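Local atomic coordinates of epimerase domain-containing protein (Bacillus cereus HuA2-4, PDB entry 6ZLK), a protein that probably interconverts UDP-glucuronic acid and UDP-galacturonic acid by NAD-dependent epimerisation at C4 of the sugar. Residues Leu159-His164 with Ile169-Leu174; Leu203-Asp208 with Asp252-Leu257; Glu246-Leu251 with Val297-Gly302. All blocks are in the same frame, centred on the assembly; numbering follows the deposited sequence.

Contact 1: Leu159-His164 with Ile169-Leu174; sequences LCHVYH and IPIVIL
Cys160 meets the strand through its CB rather than its sulfur: CB lies 3.9 Å from Ile171 CG2, with the CD1 of Ile173 beside it. One residue on, His161 starts out facing away from the strand, but its ring swings back and crosses Ile173 at about a right angle, NE2 coming within 3.6 Å of Ile173 CD1. Tyr163 runs alongside Ile169, whose CD1 rests 3.7 Å from Tyr163 CB, while the phenol end leads elsewhere: its OH is bonded to Glu111, and its ring meets Trp91 of the second subunit edge-to-face. The carbonyl of Tyr163 takes a weak bond from Ile169 N (3.4 Å). At His164, CG stands anti to the backbone N (chi1 172°), which brings the ring edge to Ile169 O, CD2 being 3.2 Å away near the ring plane; His164 CB also packs on Ile171 CG1 at 3.6 Å. Nearly antiparallel to strand 171-180 (162°), helix 148-167 is the connecting helix of a Rossmann-type beta-alpha-beta crossover between parallel neighbours 120-126 and 171-180. The single, weak inter-segment hydrogen bond lies beside the inverse gamma turn centred on Pro170, so apolar packing carries most of the contact.

Contact 2: Leu203-Asp208 with Asp252-Leu257; sequences LTIFGD and DIISML. With UGA (uridine-5'-diphosphate-glucuronic acid), chain F.
The small substrate-binding lobe of this extended short-chain dehydrogenase fold is a worked case of one strand with two tasks: strand 203-206 packs on helix 250-261 through Leu203 and Ile205 and holds the uracil of UDP-glucuronic acid through Thr204 and Phe206. The strand pairs in parallel with strand 267-270, forming a two-stranded sheet against which helix 250-261 packs. On the packing side a single helix residue, Ile254, receives both strand side chains tip to tip. Leu203 CD2 sits 3.7 Å from Ile254 CG1, and Ile205 CD1 meets Ile254 CD1 at 3.5 Å. The latter pair forms because both isoleucine chains are extended, with CG1 anti to the carbonyl carbon and chi2 of 171° in each. Leu193 and Met197 of helix 189-198 close around Leu203.

Toward the nucleotide the strand backbone reads the base edge. Phe206 N donates to uracil O2 at 2.9 Å in a nearly straight bond (172° at the hydrogen), and Thr204 O comes within 2.8 Å of N3. Thr204 OG1, itself bonded to Arg192, lies 3.0 Å from O4. The Phe206 ring covers one face of the base, displaced so that N3 stands 3.7 Å above the ring plane near its rim, and CE2 approaches C5 to 3.4 Å.

Contact 3: Glu246-Leu251 with Val297-Gly302; sequences EQASIL and VSLSDG. With UGB ((2S,3R,4S,5R,6R)-6-[[[(2R,3S,4R,5R)-5-(2,4-dioxopyrimidin-1-yl)-3,4-dihydroxy-oxolan-2-yl]methoxy-hydroxy-phosphoryl]oxy-hydroxy-phosphoryl]oxy-3,4,5-trihydroxy-oxane-2-carboxylic acid), chain G.
Leu299 and Ala248 make the close-packed half of this contact, Leu299 CD1 pressing on Ala248 CB at 3.5 Å. The same methyl lies 3.9 Å from Glu246 CB, and the two side chains run past each other in opposite directions. Ile253 and Met256 of helix 250-261 add to the apolar surroundings of Leu299, which is buried.

The other half is polar and only partly buried. Glu246 carries its carboxylate out on a chain extended beyond CG (chi2 168°) to the start of helix 299-313. OE1 accepts from Leu299 N at 2.9 Å, the N-H pointing well at it (160°) but arriving from above the carboxylate plane, 55° out of it. Ser298 is the N-cap of that helix: its OG accepts from Asp301 N at 3.2 Å. The glutamate thus supplements the cap, and its negative charge probably suits the positive end of the helix dipole. A bound water gives a hydrogen bond to Glu246 OE1 (2.7 Å) and takes one from Ser300 N, so OE1 accepts directly from one early helix amide and reaches the next through the water. Glu246 OE2 rests 3.6 Å from Ser298 CB.

Further along 246-251, Ser249 is the N-cap of helix 250-261, its own N bonded to Asp252 OD2, and Ile250 turns to the ligand, with CD1 3.3 Å from the ribose O4D of bound UDP-galacturonic acid.

Overall arrangement
Contact 1 closes along the chain before the other two open, and it lies across the chain's centre from them, 37 Å from contact 2 and 32 Å from contact 3 between centres. Contacts 2 and 3 alternate their segments in sequence, have centres 12 Å apart and touch directly, through helix 250-261 and the start of helix 299-313. Contact 1 shares with contact 3 the large mixed sheet, through strands 171-180 and 248-249. The division matches the enzyme's architecture: contact 1 belongs to the nucleotide-binding Rossmann-type domain beside the subunit interface, whereas contacts 2 and 3 lie at the UDP-sugar end, where Thr204, Ile205, Phe206 and Ile250 line the pocket, contact 3 linking it to the large sheet.

Contact 1: Leu159-His164 with Ile169-Leu174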
loop_
_atom_site.group_PDB
_atom_site.type_symbol
_atom_site.label_atom_id
_atom_site.label_comp_id
_atom_site.label_asym_id
_atom_site.label_seq_id
_atom_site.Cartn_x
_atom_site.Cartn_y
_atom_site.Cartn_z
ATOM N N LEU A 159 -2.290 -5.910 3.930
ATOM C CA LEU A 159 -1.730 -7.265 4.002
ATOM C C LEU A 159 -2.385 -8.052 5.140
ATOM O O LEU A 159 -2.751 -9.215 4.965
ATOM C CB LEU A 159 -0.217 -7.190 4.223
ATOM C CG LEU A 159 0.576 -6.838 2.975
ATOM C CD1 LEU A 159 2.027 -6.557 3.348
ATOM C CD2 LEU A 159 0.471 -7.944 1.946
ATOM N N CYS A 160 -2.570 -7.443 6.305
ATOM C CA CYS A 160 -3.284 -8.103 7.416
ATOM C C CYS A 160 -4.666 -8.573 6.932
ATOM O O CYS A 160 -4.977 -9.751 7.176
ATOM C CB CYS A 160 -3.450 -7.209 8.639
ATOM S SG CYS A 160 -1.883 -6.865 9.493
ATOM N N HIS A 161 -5.426 -7.721 6.236
ATOM C CA HIS A 161 -6.760 -8.172 5.789
ATOM C C HIS A 161 -6.606 -9.308 4.779
ATOM O O HIS A 161 -7.469 -10.209 4.794
ATOM C CB HIS A 161 -7.551 -7.034 5.192
ATOM C CG HIS A 161 -7.917 -6.011 6.205
ATOM N ND1 HIS A 161 -8.744 -6.332 7.289
ATOM C CD2 HIS A 161 -7.621 -4.703 6.302
ATOM C CE1 HIS A 161 -8.902 -5.229 8.018
ATOM N NE2 HIS A 161 -8.255 -4.225 7.416
ATOM N N VAL A 162 -5.615 -9.283 3.883
ATOM C CA VAL A 162 -5.439 -10.389 2.913
ATOM C C VAL A 162 -5.214 -11.693 3.654
ATOM O O VAL A 162 -5.834 -12.688 3.325
ATOM C CB VAL A 162 -4.273 -10.074 1.960
ATOM C CG1 VAL A 162 -3.808 -11.307 1.225
ATOM C CG2 VAL A 162 -4.675 -8.914 1.033
ATOM N N TYR A 163 -4.391 -11.706 4.683
ATOM C CA TYR A 163 -4.018 -12.962 5.348
ATOM C C TYR A 163 -5.120 -13.416 6.307
ATOM O O TYR A 163 -5.290 -14.628 6.486
ATOM C CB TYR A 163 -2.641 -12.802 5.972
ATOM C CG TYR A 163 -1.564 -12.935 4.940
ATOM C CD1 TYR A 163 -1.193 -11.880 4.126
ATOM C CD2 TYR A 163 -0.908 -14.145 4.757
ATOM C CE1 TYR A 163 -0.216 -12.022 3.158
ATOM C CE2 TYR A 163 0.097 -14.295 3.820
ATOM C CZ TYR A 163 0.399 -13.252 2.975
ATOM O OH TYR A 163 1.368 -13.279 2.028
ATOM N N HIS A 164 -5.903 -12.497 6.847
ATOM C CA HIS A 164 -7.068 -12.814 7.705
ATOM C C HIS A 164 -8.113 -13.491 6.803
ATOM O O HIS A 164 -8.595 -14.590 7.143
ATOM C CB HIS A 164 -7.579 -11.530 8.360
ATOM C CG HIS A 164 -8.856 -11.742 9.089
ATOM N ND1 HIS A 164 -9.995 -11.034 8.771
ATOM C CD2 HIS A 164 -9.219 -12.643 10.025
ATOM C CE1 HIS A 164 -10.965 -11.403 9.611
ATOM N NE2 HIS A 164 -10.540 -12.402 10.360
ATOM N N ILE A 169 -5.677 -15.869 9.679
ATOM C CA ILE A 169 -4.784 -15.244 10.687
ATOM C C ILE A 169 -5.597 -14.248 11.500
ATOM O O ILE A 169 -6.255 -13.366 10.937
ATOM C CB ILE A 169 -3.586 -14.594 10.004
ATOM C CG1 ILE A 169 -2.871 -15.642 9.138
ATOM C CG2 ILE A 169 -2.682 -13.974 11.052
ATOM C CD1 ILE A 169 -1.591 -15.231 8.517
ATOM N N PRO A 170 -5.558 -14.334 12.864
ATOM C CA PRO A 170 -6.443 -13.572 13.730
ATOM C C PRO A 170 -5.906 -12.146 13.983
ATOM O O PRO A 170 -5.522 -11.775 15.106
ATOM C CB PRO A 170 -6.492 -14.416 15.002
ATOM C CG PRO A 170 -5.091 -14.952 15.066
ATOM C CD PRO A 170 -4.815 -15.349 13.625
ATOM N N ILE A 171 -5.992 -11.324 12.931
ATOM C CA ILE A 171 -5.460 -9.941 12.957
ATOM C C ILE A 171 -6.366 -9.035 13.759
ATOM O O ILE A 171 -7.597 -9.171 13.753
ATOM C CB ILE A 171 -5.190 -9.394 11.542
ATOM C CG1 ILE A 171 -6.476 -9.097 10.772
ATOM C CG2 ILE A 171 -4.251 -10.318 10.802
ATOM C CD1 ILE A 171 -6.835 -7.644 10.700
ATOM N N VAL A 172 -5.742 -8.045 14.396
ATOM C CA VAL A 172 -6.387 -6.870 14.996
ATOM C C VAL A 172 -5.490 -5.694 14.605
ATOM O O VAL A 172 -4.258 -5.852 14.730
ATOM C CB VAL A 172 -6.435 -6.976 16.533
ATOM C CG1 VAL A 172 -7.039 -5.714 17.095
ATOM C CG2 VAL A 172 -7.182 -8.239 17.009
ATOM N N ILE A 173 -6.075 -4.620 14.143
ATOM C CA ILE A 173 -5.280 -3.421 13.762
ATOM C C ILE A 173 -5.558 -2.279 14.723
ATOM O O ILE A 173 -6.697 -1.911 14.931
ATOM C CB ILE A 173 -5.522 -3.024 12.296
ATOM C CG1 ILE A 173 -5.053 -4.099 11.308
ATOM C CG2 ILE A 173 -4.910 -1.655 12.032
ATOM C CD1 ILE A 173 -5.652 -3.982 9.932
ATOM N N LEU A 174 -4.525 -1.738 15.344
ATOM C CA LEU A 174 -4.628 -0.552 16.209
ATOM C C LEU A 174 -4.014 0.620 15.446
ATOM O O LEU A 174 -2.869 0.541 15.052
ATOM C CB LEU A 174 -3.945 -0.758 17.569
ATOM C CG LEU A 174 -4.327 -2.007 18.332
ATOM C CD1 LEU A 174 -3.559 -2.067 19.674
ATOM C CD2 LEU A 174 -5.835 -2.013 18.559
#

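Contact 2: Leu203-Asp208 with Asp252-Leu257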
loop_
_atom_site.group_PDB
_atom_site.type_symbol
_atom_site.label_atom_id
_atom_site.label_comp_id
_atom_site.label_asym_id
_atom_site.label_seq_id
_atom_site.Cartn_x
_atom_site.Cartn_y
_atom_site.Cartn_z
ATOM N N LEU A 203 12.651 27.481 19.007
ATOM C CA LEU A 203 11.758 26.312 18.804
ATOM C C LEU A 203 11.457 26.221 17.305
ATOM O O LEU A 203 10.962 27.210 16.717
ATOM C CB LEU A 203 10.510 26.458 19.646
ATOM C CG LEU A 203 10.578 25.812 21.025
ATOM C CD1 LEU A 203 11.719 26.340 21.844
ATOM C CD2 LEU A 203 9.253 25.961 21.778
ATOM N N THR A 204 11.693 25.058 16.710
ATOM C CA THR A 204 11.455 24.845 15.270
ATOM C C THR A 204 9.983 24.512 15.100
ATOM O O THR A 204 9.605 23.406 15.480
ATOM C CB THR A 204 12.361 23.770 14.680
ATOM O OG1 THR A 204 12.198 22.544 15.389
ATOM C CG2 THR A 204 13.831 24.163 14.656
ATOM N N ILE A 205 9.215 25.388 14.455
ATOM C CA ILE A 205 7.776 25.153 14.249
ATOM C C ILE A 205 7.581 24.995 12.751
ATOM O O ILE A 205 7.949 25.916 12.034
ATOM C CB ILE A 205 6.964 26.314 14.817
ATOM C CG1 ILE A 205 7.211 26.443 16.320
ATOM C CG2 ILE A 205 5.476 26.143 14.474
ATOM C CD1 ILE A 205 6.609 27.699 16.957
ATOM N N PHE A 206 6.982 23.898 12.296
ATOM C CA PHE A 206 6.724 23.681 10.858
ATOM C C PHE A 206 5.379 24.313 10.547
ATOM O O PHE A 206 4.371 24.049 11.234
ATOM C CB PHE A 206 6.896 22.194 10.497
ATOM C CG PHE A 206 8.211 21.605 10.914
ATOM C CD1 PHE A 206 9.357 22.395 10.992
ATOM C CD2 PHE A 206 8.326 20.273 11.256
ATOM C CE1 PHE A 206 10.576 21.857 11.376
ATOM C CE2 PHE A 206 9.545 19.735 11.609
ATOM C CZ PHE A 206 10.670 20.517 11.675
ATOM N N GLY A 207 5.384 25.262 9.623
ATOM C CA GLY A 207 4.184 26.039 9.324
ATOM C C GLY A 207 3.886 26.970 10.466
ATOM O O GLY A 207 4.847 27.417 11.125
ATOM N N ASP A 208 2.630 27.261 10.733
ATOM C CA ASP A 208 2.302 28.369 11.671
ATOM C C ASP A 208 2.040 27.819 13.088
ATOM O O ASP A 208 1.860 28.599 13.998
ATOM C CB ASP A 208 1.123 29.197 11.192
ATOM C CG ASP A 208 -0.164 28.426 11.031
ATOM O OD1 ASP A 208 -0.263 27.302 11.553
ATOM O OD2 ASP A 208 -1.061 28.950 10.330
ATOM N N ASP A 252 -0.364 25.644 21.307
ATOM C CA ASP A 252 -0.981 25.365 22.627
ATOM C C ASP A 252 0.051 24.615 23.471
ATOM O O ASP A 252 0.199 24.960 24.650
ATOM C CB ASP A 252 -2.225 24.474 22.518
ATOM C CG ASP A 252 -3.462 25.057 21.875
ATOM O OD1 ASP A 252 -3.548 26.310 21.888
ATOM O OD2 ASP A 252 -4.314 24.225 21.325
ATOM N N ILE A 253 0.710 23.613 22.891
ATOM C CA ILE A 253 1.707 22.760 23.578
ATOM C C ILE A 253 2.843 23.658 24.057
ATOM O O ILE A 253 3.303 23.504 25.224
ATOM C CB ILE A 253 2.179 21.634 22.638
ATOM C CG1 ILE A 253 1.060 20.642 22.317
ATOM C CG2 ILE A 253 3.397 20.928 23.211
ATOM C CD1 ILE A 253 0.527 19.882 23.460
ATOM N N ILE A 254 3.363 24.510 23.154
ATOM C CA ILE A 254 4.486 25.393 23.517
ATOM C C ILE A 254 4.052 26.220 24.732
ATOM O O ILE A 254 4.883 26.337 25.646
ATOM C CB ILE A 254 4.935 26.242 22.329
ATOM C CG1 ILE A 254 5.589 25.362 21.271
ATOM C CG2 ILE A 254 5.869 27.342 22.811
ATOM C CD1 ILE A 254 5.876 26.059 19.970
ATOM N N SER A 255 2.843 26.769 24.784
ATOM C CA SER A 255 2.392 27.568 25.955
ATOM C C SER A 255 2.396 26.719 27.214
ATOM O O SER A 255 2.824 27.207 28.252
ATOM C CB SER A 255 1.071 28.187 25.749
ATOM O OG SER A 255 1.202 29.122 24.707
ATOM N N MET A 256 1.939 25.490 27.114
ATOM C CA MET A 256 1.894 24.603 28.283
ATOM C C MET A 256 3.325 24.327 28.717
ATOM O O MET A 256 3.551 24.303 29.944
ATOM C CB MET A 256 1.217 23.290 27.893
ATOM C CG MET A 256 -0.232 23.531 27.542
ATOM S SD MET A 256 -1.037 21.981 27.135
ATOM C CE MET A 256 -1.331 21.521 28.837
ATOM N N LEU A 257 4.261 24.179 27.784
ATOM C CA LEU A 257 5.664 23.871 28.130
ATOM C C LEU A 257 6.294 25.113 28.767
ATOM O O LEU A 257 7.139 24.937 29.658
ATOM C CB LEU A 257 6.441 23.408 26.894
ATOM C CG LEU A 257 6.149 21.971 26.443
ATOM C CD1 LEU A 257 6.795 21.752 25.086
ATOM C CD2 LEU A 257 6.634 20.969 27.453
HETATM C "C1'" UGA F . 3.704 10.845 14.812
HETATM C "C2'" UGA F . 4.791 9.794 14.648
HETATM O "O2'" UGA F . 5.990 10.470 14.285
HETATM C "C3'" UGA F . 4.458 8.770 13.589
HETATM O "O3'" UGA F . 5.413 7.713 13.705
HETATM C "C4'" UGA F . 3.047 8.227 13.741
HETATM O "O4'" UGA F . 2.748 7.404 12.606
HETATM C "C5'" UGA F . 2.044 9.387 13.837
HETATM O "O5'" UGA F . 2.421 10.253 14.911
HETATM C "C6'" UGA F . 0.569 9.007 14.055
HETATM O "O'P" UGA F . 0.101 8.035 13.507
HETATM O "O'Q" UGA F . -0.129 9.719 14.726
HETATM P PB UGA F . 3.299 13.256 13.852
HETATM O O1B UGA F . 1.872 13.408 14.166
HETATM O O2B UGA F . 3.905 13.905 12.659
HETATM O O3B UGA F . 3.823 11.745 13.730
HETATM O O3A UGA F . 4.085 13.675 15.177
HETATM P PA UGA F . 5.199 14.743 15.587
HETATM O O1A UGA F . 6.443 14.388 14.898
HETATM O O2A UGA F . 5.161 14.836 17.056
HETATM O O5D UGA F . 4.629 16.103 14.934
HETATM C C5D UGA F . 3.421 16.714 15.342
HETATM C C4D UGA F . 3.358 18.077 14.723
HETATM O O4D UGA F . 4.503 18.869 15.125
HETATM C C3D UGA F . 3.357 18.088 13.191
HETATM O O3D UGA F . 2.247 18.918 12.839
HETATM C C2D UGA F . 4.704 18.701 12.800
HETATM O O2D UGA F . 4.541 19.650 11.758
HETATM C C1D UGA F . 5.070 19.537 14.019
HETATM N N1 UGA F . 6.513 19.674 14.262
HETATM C C6 UGA F . 7.328 18.581 14.379
HETATM C C2 UGA F . 6.970 20.961 14.510
HETATM O O2 UGA F . 6.272 21.962 14.399
HETATM N N3 UGA F . 8.275 21.029 14.881
HETATM C C4 UGA F . 9.154 19.981 15.017
HETATM O O4 UGA F . 10.316 20.236 15.325
HETATM C C5 UGA F . 8.616 18.679 14.722
#

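Contact 3: Glu246-Leu251 with Val297-Gly302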
loop_
_atom_site.group_PDB
_atom_site.type_symbol
_atom_site.label_atom_id
_atom_site.label_comp_id
_atom_site.label_asym_id
_atom_site.label_seq_id
_atom_site.Cartn_x
_atom_site.Cartn_y
_atom_site.Cartn_z
ATOM N N GLU A 246 -6.857 14.688 25.018
ATOM C CA GLU A 246 -6.987 16.140 24.730
ATOM C C GLU A 246 -6.268 16.455 23.419
ATOM O O GLU A 246 -5.079 16.146 23.306
ATOM C CB GLU A 246 -6.381 16.959 25.865
ATOM C CG GLU A 246 -7.157 16.889 27.171
ATOM C CD GLU A 246 -6.512 17.435 28.450
ATOM O OE1 GLU A 246 -5.340 17.945 28.410
ATOM O OE2 GLU A 246 -7.196 17.331 29.522
ATOM N N GLN A 247 -6.955 17.076 22.484
ATOM C CA GLN A 247 -6.372 17.513 21.198
ATOM C C GLN A 247 -5.773 18.886 21.452
ATOM O O GLN A 247 -6.285 19.628 22.270
ATOM C CB GLN A 247 -7.401 17.489 20.069
ATOM C CG GLN A 247 -7.976 16.099 19.807
ATOM C CD GLN A 247 -9.009 15.659 20.832
ATOM O OE1 GLN A 247 -9.934 16.408 21.142
ATOM N NE2 GLN A 247 -8.832 14.474 21.423
ATOM N N ALA A 248 -4.683 19.222 20.776
ATOM C CA ALA A 248 -4.085 20.551 20.973
ATOM C C ALA A 248 -3.306 20.958 19.720
ATOM O O ALA A 248 -2.859 20.072 18.957
ATOM C CB ALA A 248 -3.167 20.571 22.179
ATOM N N SER A 249 -3.060 22.255 19.575
ATOM C CA SER A 249 -2.139 22.752 18.523
ATOM C C SER A 249 -0.689 22.693 19.039
ATOM O O SER A 249 -0.463 22.666 20.252
ATOM C CB SER A 249 -2.516 24.120 18.066
ATOM O OG SER A 249 -2.261 25.076 19.095
ATOM N N ILE A 250 0.268 22.897 18.133
ATOM C CA ILE A 250 1.669 23.014 18.527
ATOM C C ILE A 250 1.855 24.305 19.317
ATOM O O ILE A 250 2.610 24.291 20.331
ATOM C CB ILE A 250 2.571 22.902 17.302
ATOM C CG1 ILE A 250 2.530 21.470 16.789
ATOM C CG2 ILE A 250 3.955 23.411 17.591
ATOM C CD1 ILE A 250 3.229 20.482 17.700
ATOM N N LEU A 251 1.150 25.369 18.972
ATOM C CA LEU A 251 1.262 26.618 19.756
ATOM C C LEU A 251 0.715 26.396 21.165
ATOM O O LEU A 251 1.297 26.965 22.130
ATOM C CB LEU A 251 0.510 27.729 19.046
ATOM C CG LEU A 251 1.150 28.209 17.748
ATOM C CD1 LEU A 251 0.234 29.225 17.100
ATOM C CD2 LEU A 251 2.539 28.753 17.948
ATOM N N VAL A 297 -4.875 10.512 30.804
ATOM C CA VAL A 297 -3.758 11.417 31.160
ATOM C C VAL A 297 -3.925 12.743 30.416
ATOM O O VAL A 297 -3.920 12.731 29.171
ATOM C CB VAL A 297 -2.405 10.763 30.852
ATOM C CG1 VAL A 297 -1.264 11.722 31.152
ATOM C CG2 VAL A 297 -2.258 9.452 31.606
ATOM N N SER A 298 -3.996 13.858 31.147
ATOM C CA SER A 298 -4.115 15.202 30.563
ATOM C C SER A 298 -2.787 15.584 29.924
ATOM O O SER A 298 -1.732 15.078 30.322
ATOM C CB SER A 298 -4.488 16.252 31.604
ATOM O OG SER A 298 -3.417 16.377 32.530
ATOM N N LEU A 299 -2.847 16.484 28.980
ATOM C CA LEU A 299 -1.623 17.045 28.385
ATOM C C LEU A 299 -0.726 17.667 29.441
ATOM O O LEU A 299 0.464 17.436 29.327
ATOM C CB LEU A 299 -1.996 18.099 27.347
ATOM C CG LEU A 299 -2.330 17.509 25.996
ATOM C CD1 LEU A 299 -2.934 18.598 25.107
ATOM C CD2 LEU A 299 -1.083 16.890 25.365
ATOM N N SER A 300 -1.251 18.381 30.436
ATOM C CA SER A 300 -0.340 19.042 31.408
ATOM C C SER A 300 0.413 17.954 32.176
ATOM O O SER A 300 1.651 18.045 32.307
ATOM C CB SER A 300 -1.024 20.039 32.326
ATOM O OG SER A 300 -2.091 19.441 32.999
ATOM N N ASP A 301 -0.267 16.896 32.597
ATOM C CA ASP A 301 0.409 15.799 33.330
ATOM C C ASP A 301 1.408 15.101 32.396
ATOM O O ASP A 301 2.524 14.785 32.825
ATOM C CB ASP A 301 -0.601 14.833 33.932
ATOM C CG ASP A 301 -1.350 15.339 35.164
ATOM O OD1 ASP A 301 -0.931 16.372 35.748
ATOM O OD2 ASP A 301 -2.325 14.675 35.551
ATOM N N GLY A 302 1.022 14.810 31.151
ATOM C CA GLY A 302 1.887 14.064 30.202
ATOM C C GLY A 302 3.104 14.884 29.792
ATOM O O GLY A 302 4.217 14.319 29.763
HETATM N N1 UGB G . 6.504 19.663 14.287
HETATM C C2 UGB G . 6.950 20.952 14.524
HETATM O O2 UGB G . 6.227 21.939 14.451
HETATM N N3 UGB G . 8.269 21.034 14.868
HETATM C C4 UGB G . 9.171 19.996 14.980
HETATM O O4 UGB G . 10.336 20.245 15.286
HETATM C C5 UGB G . 8.634 18.695 14.696
HETATM C C6 UGB G . 7.344 18.583 14.363
HETATM P PA UGB G . 5.143 14.720 15.579
HETATM P PB UGB G . 3.266 13.441 13.746
HETATM O "O'P" UGB G . 6.164 9.145 13.101
HETATM O "O'Q" UGB G . 5.192 7.573 14.090
HETATM C "C1'" UGB G . 2.566 11.203 12.610
HETATM O O1A UGB G . 4.943 14.932 17.038
HETATM O O1B UGB G . 4.302 13.445 12.671
HETATM C C1D UGB G . 5.087 19.488 13.963
HETATM C "C2'" UGB G . 1.242 10.493 12.807
HETATM O "O2'" UGB G . 0.230 11.461 13.091
HETATM O O2A UGB G . 6.470 14.324 15.049
HETATM O O2B UGB G . 2.118 14.377 13.687
HETATM C C2D UGB G . 4.889 18.493 12.827
HETATM O O2D UGB G . 5.089 19.183 11.608
HETATM C "C3'" UGB G . 1.392 9.505 13.944
HETATM O "O3'" UGB G . 0.159 8.797 14.124
HETATM O O3A UGB G . 4.065 13.633 15.117
HETATM O O3B UGB G . 2.723 11.941 13.821
HETATM C C3D UGB G . 3.458 18.022 13.104
HETATM O O3D UGB G . 2.518 18.917 12.529
HETATM C "C4'" UGB G . 2.594 8.597 13.671
HETATM O "O4'" UGB G . 2.457 7.917 12.418
HETATM C C4D UGB G . 3.361 18.057 14.637
HETATM O O4D UGB G . 4.433 18.927 15.078
HETATM C "C5'" UGB G . 3.847 9.474 13.596
HETATM O "O5'" UGB G . 3.658 10.299 12.443
HETATM C C5D UGB G . 3.478 16.723 15.326
HETATM O O5D UGB G . 4.635 16.034 14.808
HETATM C "C6'" UGB G . 5.159 8.671 13.577
HETATM O O HOH W 1 -4.015 19.460 30.222
#